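Local coordinates for shikimate dehydrogenase (NADP(+)) (Peptoclostridium difficile, PDB 5DZS), which probably catalyses the reversible NADPH-linked reduction of 3-dehydroshikimate to shikimate, a step on the pathway to chorismate and the aromatic amino acids, at residues G191-S196 and L219-S224; Y98-F103 and Q244-D249. One frame throughout, in Å; residues are numbered along the deposited sequence.

How the contacts relate
Contact 1 and contact 2 lie on opposite sides of the centre of the chain. Their centres are about 31 Å apart, and their nearest atoms stay about 16 Å from each other. Contact 1 is in the half of the protein built on the parallel six-stranded sheet, the nucleotide-binding fold of this family. Contact 2 is in the half built on the mixed sheet, which supplies most of the predicted shikimate-binding residues. Along the chain the order is 98-103, 191-196, 219-224, 244-249. Contact 1 is thus nested inside the loop that contact 2 closes. The chain leaves the mixed-sheet half, builds the parallel sheet, and returns through helix 233-248.

Contact 1: residues G191-S196 and L219-S224; sequences GISPVS and LRIGNS
S193 and I221 meet by a single apolar touch at the surface. CD1 of I221 lies 4.0 Å from CB of S193. I221 reaches across from the helix with its long branch: CG1 is anti to the carbonyl carbon (chi1 -68°), and the extended second torsion carries CD1 toward the loop.

S193 offers carbon to this contact and keeps its oxygen for the loop. OG is anti to the backbone N (chi1 169°) and donates to V195 O at 2.7 Å. The hydroxyl approaches in the carbonyl plane, on a lone pair, with a C=O...O angle of 136°. This bond ties the loop back on itself two residues on and fixes the rotation of the S193 side chain.

The second touch is looser. NH1 of R220 comes within 4.3 Å of CA of G191, and the guanidinium meets it obliquely. The same NH1 makes a weak hydrogen bond to the backbone oxygen of E215. On the helix, S224 OG donates to I221 O at 2.6 Å, tilted from the carbonyl plane.

The two segments bury little surface together, and the contact lies away from the annotated sites. It joins the loop after strand 177-180 to helix 217-224. I200 of helix 197-200 touches both S193 and I221, so it lies against both partners of the contact. P194 and V195 turn into the interior, against F218 of helix 217-224 and L124 of strand 120-124.

Contact 2: residues Y98-F103 and Q244-D249; sequences YNTDYF and QEIWQD
This contact sits beside the predicted shikimate pocket, where the end of strand 94-98 leads into helix 101-111 and meets the last turn of helix 233-248. Its centre is a CH-pi contact between I246 and Y98. CG2 of I246 stands over one face of the Y98 ring, 3.8 Å from the centroid and 16° off the ring normal. It is offset toward the rim, and its nearest ring atom is Y98 CE1, at 3.6 Å. The other branch of I246 works nearer the root of the tyrosine: CD1 is 4.0 Å from both CB and CG of Y98. With CG1 anti to the carbonyl carbon (chi1 -70°), the two methyls are spread along the tyrosine side chain.

T100 adds a looser methyl contact, CG2 to I246 CD1 at 4.3 Å. Its OG1 is hydrogen-bonded to N86 ND2, so the residue has an apolar side for the helix and a polar side for a predicted shikimate-binding asparagine. Next to it, the geometry fits an Asx turn from N99 OD1 to D101 N, but the modelled 2.4 Å is doubtfully short.

D101, itself predicted to bind shikimate, is held by a salt bridge to K65 and a hydrogen bond to Q239. At the C-terminal end of helix 233-248, D249 has positive phi and ends the helix in a Schellman motif. Y98 also packs on L89 of strand 87-91, on E78 of helix 77-82 and on F74 of the second subunit. The contact therefore joins the mixed sheet to helix 233-248 at the subunit interface.

Contact 1: residues G191-S196 and L219-S224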
loop_
_atom_site.group_PDB
_atom_site.type_symbol
_atom_site.label_atom_id
_atom_site.label_comp_id
_atom_site.label_asym_id
_atom_site.label_seq_id
_atom_site.Cartn_x
_atom_site.Cartn_y
_atom_site.Cartn_z
ATOM N N GLY B 191 8.357 -3.454 -37.492
ATOM C CA GLY B 191 9.628 -3.470 -38.214
ATOM C C GLY B 191 10.414 -2.170 -38.150
ATOM O O GLY B 191 11.389 -2.008 -38.883
ATOM N N ILE B 192 9.995 -1.244 -37.281
ATOM C CA ILE B 192 10.683 0.046 -37.109
ATOM C C ILE B 192 11.215 0.226 -35.688
ATOM O O ILE B 192 10.511 -0.016 -34.710
ATOM C CB ILE B 192 9.767 1.236 -37.455
ATOM C CG1 ILE B 192 9.482 1.240 -38.960
ATOM C CG2 ILE B 192 10.419 2.558 -37.051
ATOM C CD1 ILE B 192 8.578 2.358 -39.428
ATOM N N SER B 193 12.465 0.675 -35.614
ATOM C CA SER B 193 13.165 0.918 -34.367
ATOM C C SER B 193 13.307 2.418 -34.131
ATOM O O SER B 193 13.497 3.175 -35.073
ATOM C CB SER B 193 14.556 0.283 -34.442
ATOM O OG SER B 193 15.375 0.703 -33.370
ATOM N N PRO B 194 13.236 2.858 -32.869
ATOM C CA PRO B 194 13.390 4.290 -32.574
ATOM C C PRO B 194 14.798 4.816 -32.878
ATOM O O PRO B 194 14.992 6.029 -32.985
ATOM C CB PRO B 194 13.116 4.376 -31.068
ATOM C CG PRO B 194 13.381 3.008 -30.551
ATOM C CD PRO B 194 13.005 2.065 -31.647
ATOM N N VAL B 195 15.763 3.905 -32.995
ATOM C CA VAL B 195 17.138 4.272 -33.302
ATOM C C VAL B 195 17.729 3.323 -34.324
ATOM O O VAL B 195 17.329 2.159 -34.428
ATOM C CB VAL B 195 18.038 4.283 -32.050
ATOM C CG1 VAL B 195 17.646 5.426 -31.129
ATOM C CG2 VAL B 195 17.999 2.942 -31.323
ATOM N N SER B 196 18.695 3.835 -35.068
ATOM C CA SER B 196 19.361 3.071 -36.092
ATOM C C SER B 196 20.309 2.028 -35.518
ATOM O O SER B 196 20.733 2.099 -34.360
ATOM C CB SER B 196 20.171 4.012 -36.980
ATOM O OG SER B 196 21.169 4.670 -36.214
ATOM N N LEU B 219 14.811 -4.729 -30.427
ATOM C CA LEU B 219 15.449 -5.911 -29.825
ATOM C C LEU B 219 15.899 -6.920 -30.869
ATOM O O LEU B 219 16.869 -7.646 -30.658
ATOM C CB LEU B 219 14.517 -6.590 -28.815
ATOM C CG LEU B 219 14.115 -5.724 -27.624
ATOM C CD1 LEU B 219 13.319 -6.552 -26.620
ATOM C CD2 LEU B 219 15.345 -5.106 -26.975
ATOM N N ARG B 220 15.188 -6.965 -31.989
ATOM C CA ARG B 220 15.545 -7.869 -33.063
ATOM C C ARG B 220 16.900 -7.433 -33.629
ATOM O O ARG B 220 17.747 -8.276 -33.916
ATOM C CB ARG B 220 14.415 -7.929 -34.097
ATOM C CG ARG B 220 14.667 -8.796 -35.323
ATOM C CD ARG B 220 13.374 -9.461 -35.806
ATOM N NE ARG B 220 12.180 -8.616 -35.656
ATOM C CZ ARG B 220 11.474 -8.079 -36.653
ATOM N NH1 ARG B 220 10.410 -7.330 -36.375
ATOM N NH2 ARG B 220 11.820 -8.271 -37.926
ATOM N N ILE B 221 17.128 -6.122 -33.729
ATOM C CA ILE B 221 18.430 -5.605 -34.192
ATOM C C ILE B 221 19.513 -5.883 -33.142
ATOM O O ILE B 221 20.650 -6.201 -33.486
ATOM C CB ILE B 221 18.391 -4.085 -34.497
ATOM C CG1 ILE B 221 17.509 -3.802 -35.718
ATOM C CG2 ILE B 221 19.800 -3.547 -34.780
ATOM C CD1 ILE B 221 17.227 -2.329 -35.946
ATOM N N GLY B 222 19.156 -5.749 -31.867
ATOM C CA GLY B 222 20.100 -5.985 -30.774
ATOM C C GLY B 222 20.556 -7.429 -30.691
ATOM O O GLY B 222 21.741 -7.706 -30.512
ATOM N N ASN B 223 19.611 -8.355 -30.823
ATOM C CA ASN B 223 19.935 -9.777 -30.780
ATOM C C ASN B 223 20.849 -10.208 -31.918
ATOM O O ASN B 223 21.664 -11.110 -31.743
ATOM C CB ASN B 223 18.662 -10.626 -30.784
ATOM C CG ASN B 223 17.949 -10.608 -29.447
ATOM O OD1 ASN B 223 18.585 -10.683 -28.395
ATOM N ND2 ASN B 223 16.626 -10.533 -29.479
ATOM N N SER B 224 20.724 -9.557 -33.074
ATOM C CA SER B 224 21.555 -9.901 -34.236
ATOM C C SER B 224 23.028 -9.557 -33.994
ATOM O O SER B 224 23.913 -10.108 -34.644
ATOM C CB SER B 224 21.053 -9.198 -35.502
ATOM O OG SER B 224 21.279 -7.800 -35.450
#

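Contact 2: residues Y98-F103 and Q244-D249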
loop_
_atom_site.group_PDB
_atom_site.type_symbol
_atom_site.label_atom_id
_atom_site.label_comp_id
_atom_site.label_asym_id
_atom_site.label_seq_id
_atom_site.Cartn_x
_atom_site.Cartn_y
_atom_site.Cartn_z
ATOM N N TYR B 98 -1.333 6.519 -8.067
ATOM C CA TYR B 98 -0.087 5.843 -7.745
ATOM C C TYR B 98 0.711 5.621 -9.012
ATOM O O TYR B 98 0.179 5.744 -10.126
ATOM C CB TYR B 98 -0.363 4.459 -7.111
ATOM C CG TYR B 98 -1.267 4.478 -5.913
ATOM C CD1 TYR B 98 -2.653 4.527 -6.047
ATOM C CD2 TYR B 98 -0.756 4.442 -4.637
ATOM C CE1 TYR B 98 -3.471 4.571 -4.954
ATOM C CE2 TYR B 98 -1.594 4.427 -3.531
ATOM C CZ TYR B 98 -2.969 4.483 -3.713
ATOM O OH TYR B 98 -3.815 4.493 -2.605
ATOM N N ASN B 99 1.979 5.281 -8.857
ATOM C CA ASN B 99 2.807 4.969 -10.008
ATOM C C ASN B 99 3.619 3.742 -9.739
ATOM O O ASN B 99 4.525 3.755 -8.885
ATOM C CB ASN B 99 3.693 6.137 -10.372
ATOM C CG ASN B 99 4.426 5.895 -11.675
ATOM O OD1 ASN B 99 5.034 4.826 -11.853
ATOM N ND2 ASN B 99 4.380 6.852 -12.573
ATOM N N THR B 100 3.327 2.673 -10.455
ATOM C CA THR B 100 4.104 1.480 -10.295
ATOM C C THR B 100 5.286 1.402 -11.297
ATOM O O THR B 100 5.964 0.351 -11.330
ATOM C CB THR B 100 3.250 0.314 -10.575
ATOM O OG1 THR B 100 2.897 0.392 -11.976
ATOM C CG2 THR B 100 1.998 0.282 -9.651
ATOM N N ASP B 101 5.562 2.453 -12.096
ATOM C CA ASP B 101 6.677 2.383 -13.093
ATOM C C ASP B 101 8.079 2.180 -12.493
ATOM O O ASP B 101 8.889 1.401 -13.046
ATOM C CB ASP B 101 6.701 3.607 -14.049
ATOM C CG ASP B 101 5.720 3.481 -15.211
ATOM O OD1 ASP B 101 5.252 2.365 -15.489
ATOM O OD2 ASP B 101 5.439 4.512 -15.877
ATOM N N TYR B 102 8.413 2.898 -11.424
ATOM C CA TYR B 102 9.715 2.722 -10.764
ATOM C C TYR B 102 9.803 1.285 -10.228
ATOM O O TYR B 102 10.810 0.610 -10.424
ATOM C CB TYR B 102 9.881 3.762 -9.639
ATOM C CG TYR B 102 11.193 3.808 -8.889
ATOM C CD1 TYR B 102 11.501 2.855 -7.909
ATOM C CD2 TYR B 102 12.074 4.854 -9.073
ATOM C CE1 TYR B 102 12.674 2.921 -7.191
ATOM C CE2 TYR B 102 13.250 4.933 -8.344
ATOM C CZ TYR B 102 13.540 3.956 -7.405
ATOM O OH TYR B 102 14.708 4.038 -6.685
ATOM N N PHE B 103 8.747 0.825 -9.558
ATOM C CA PHE B 103 8.710 -0.540 -9.010
ATOM C C PHE B 103 8.913 -1.631 -10.064
ATOM O O PHE B 103 9.738 -2.547 -9.869
ATOM C CB PHE B 103 7.403 -0.798 -8.250
ATOM C CG PHE B 103 7.163 -2.247 -7.986
ATOM C CD1 PHE B 103 7.673 -2.853 -6.844
ATOM C CD2 PHE B 103 6.504 -3.026 -8.913
ATOM C CE1 PHE B 103 7.487 -4.212 -6.625
ATOM C CE2 PHE B 103 6.324 -4.379 -8.702
ATOM C CZ PHE B 103 6.820 -4.972 -7.556
ATOM N N GLN B 244 -2.874 -4.592 -8.421
ATOM C CA GLN B 244 -3.827 -5.413 -7.701
ATOM C C GLN B 244 -3.640 -5.326 -6.179
ATOM O O GLN B 244 -4.620 -5.302 -5.420
ATOM C CB GLN B 244 -3.745 -6.841 -8.205
ATOM C CG GLN B 244 -4.308 -6.999 -9.603
ATOM C CD GLN B 244 -5.801 -6.746 -9.652
ATOM O OE1 GLN B 244 -6.478 -6.764 -8.637
ATOM N NE2 GLN B 244 -6.324 -6.508 -10.854
ATOM N N GLU B 245 -2.386 -5.248 -5.739
ATOM C CA GLU B 245 -2.098 -5.132 -4.311
ATOM C C GLU B 245 -2.695 -3.814 -3.785
ATOM O O GLU B 245 -3.287 -3.755 -2.727
ATOM C CB GLU B 245 -0.592 -5.153 -4.028
ATOM C CG GLU B 245 0.047 -6.522 -4.216
ATOM C CD GLU B 245 1.504 -6.536 -3.825
ATOM O OE1 GLU B 245 1.970 -7.584 -3.319
ATOM O OE2 GLU B 245 2.197 -5.523 -3.967
ATOM N N ILE B 246 -2.510 -2.751 -4.551
ATOM C CA ILE B 246 -3.042 -1.442 -4.183
ATOM C C ILE B 246 -4.575 -1.428 -4.151
ATOM O O ILE B 246 -5.191 -0.957 -3.189
ATOM C CB ILE B 246 -2.541 -0.369 -5.168
ATOM C CG1 ILE B 246 -1.033 -0.148 -4.951
ATOM C CG2 ILE B 246 -3.316 0.941 -4.964
ATOM C CD1 ILE B 246 -0.366 0.622 -6.055
ATOM N N TRP B 247 -5.179 -1.998 -5.185
ATOM C CA TRP B 247 -6.634 -2.006 -5.317
ATOM C C TRP B 247 -7.304 -2.800 -4.218
ATOM O O TRP B 247 -8.379 -2.383 -3.722
ATOM C CB TRP B 247 -7.057 -2.508 -6.692
ATOM C CG TRP B 247 -6.716 -1.573 -7.838
ATOM C CD1 TRP B 247 -6.655 -0.212 -7.786
ATOM C CD2 TRP B 247 -6.423 -1.933 -9.186
ATOM N NE1 TRP B 247 -6.307 0.292 -8.995
ATOM C CE2 TRP B 247 -6.184 -0.743 -9.897
ATOM C CE3 TRP B 247 -6.334 -3.148 -9.869
ATOM C CZ2 TRP B 247 -5.866 -0.733 -11.246
ATOM C CZ3 TRP B 247 -6.031 -3.127 -11.216
ATOM C CH2 TRP B 247 -5.777 -1.951 -11.886
ATOM N N GLN B 248 -6.697 -3.908 -3.801
ATOM C CA GLN B 248 -7.297 -4.754 -2.734
ATOM C C GLN B 248 -6.785 -4.381 -1.330
ATOM O O GLN B 248 -7.377 -4.765 -0.297
ATOM C CB GLN B 248 -6.977 -6.231 -2.984
ATOM C CG GLN B 248 -7.192 -6.762 -4.396
ATOM C CD GLN B 248 -8.644 -6.861 -4.815
ATOM O OE1 GLN B 248 -9.516 -7.206 -4.020
ATOM N NE2 GLN B 248 -8.900 -6.608 -6.092
ATOM N N ASP B 249 -5.692 -3.629 -1.295
ATOM C CA ASP B 249 -5.000 -3.258 -0.049
ATOM C C ASP B 249 -4.488 -4.523 0.657
ATOM O O ASP B 249 -4.610 -4.670 1.885
ATOM C CB ASP B 249 -5.827 -2.374 0.907
ATOM C CG ASP B 249 -4.958 -1.689 1.972
ATOM O OD1 ASP B 249 -3.881 -1.158 1.621
ATOM O OD2 ASP B 249 -5.362 -1.658 3.158
#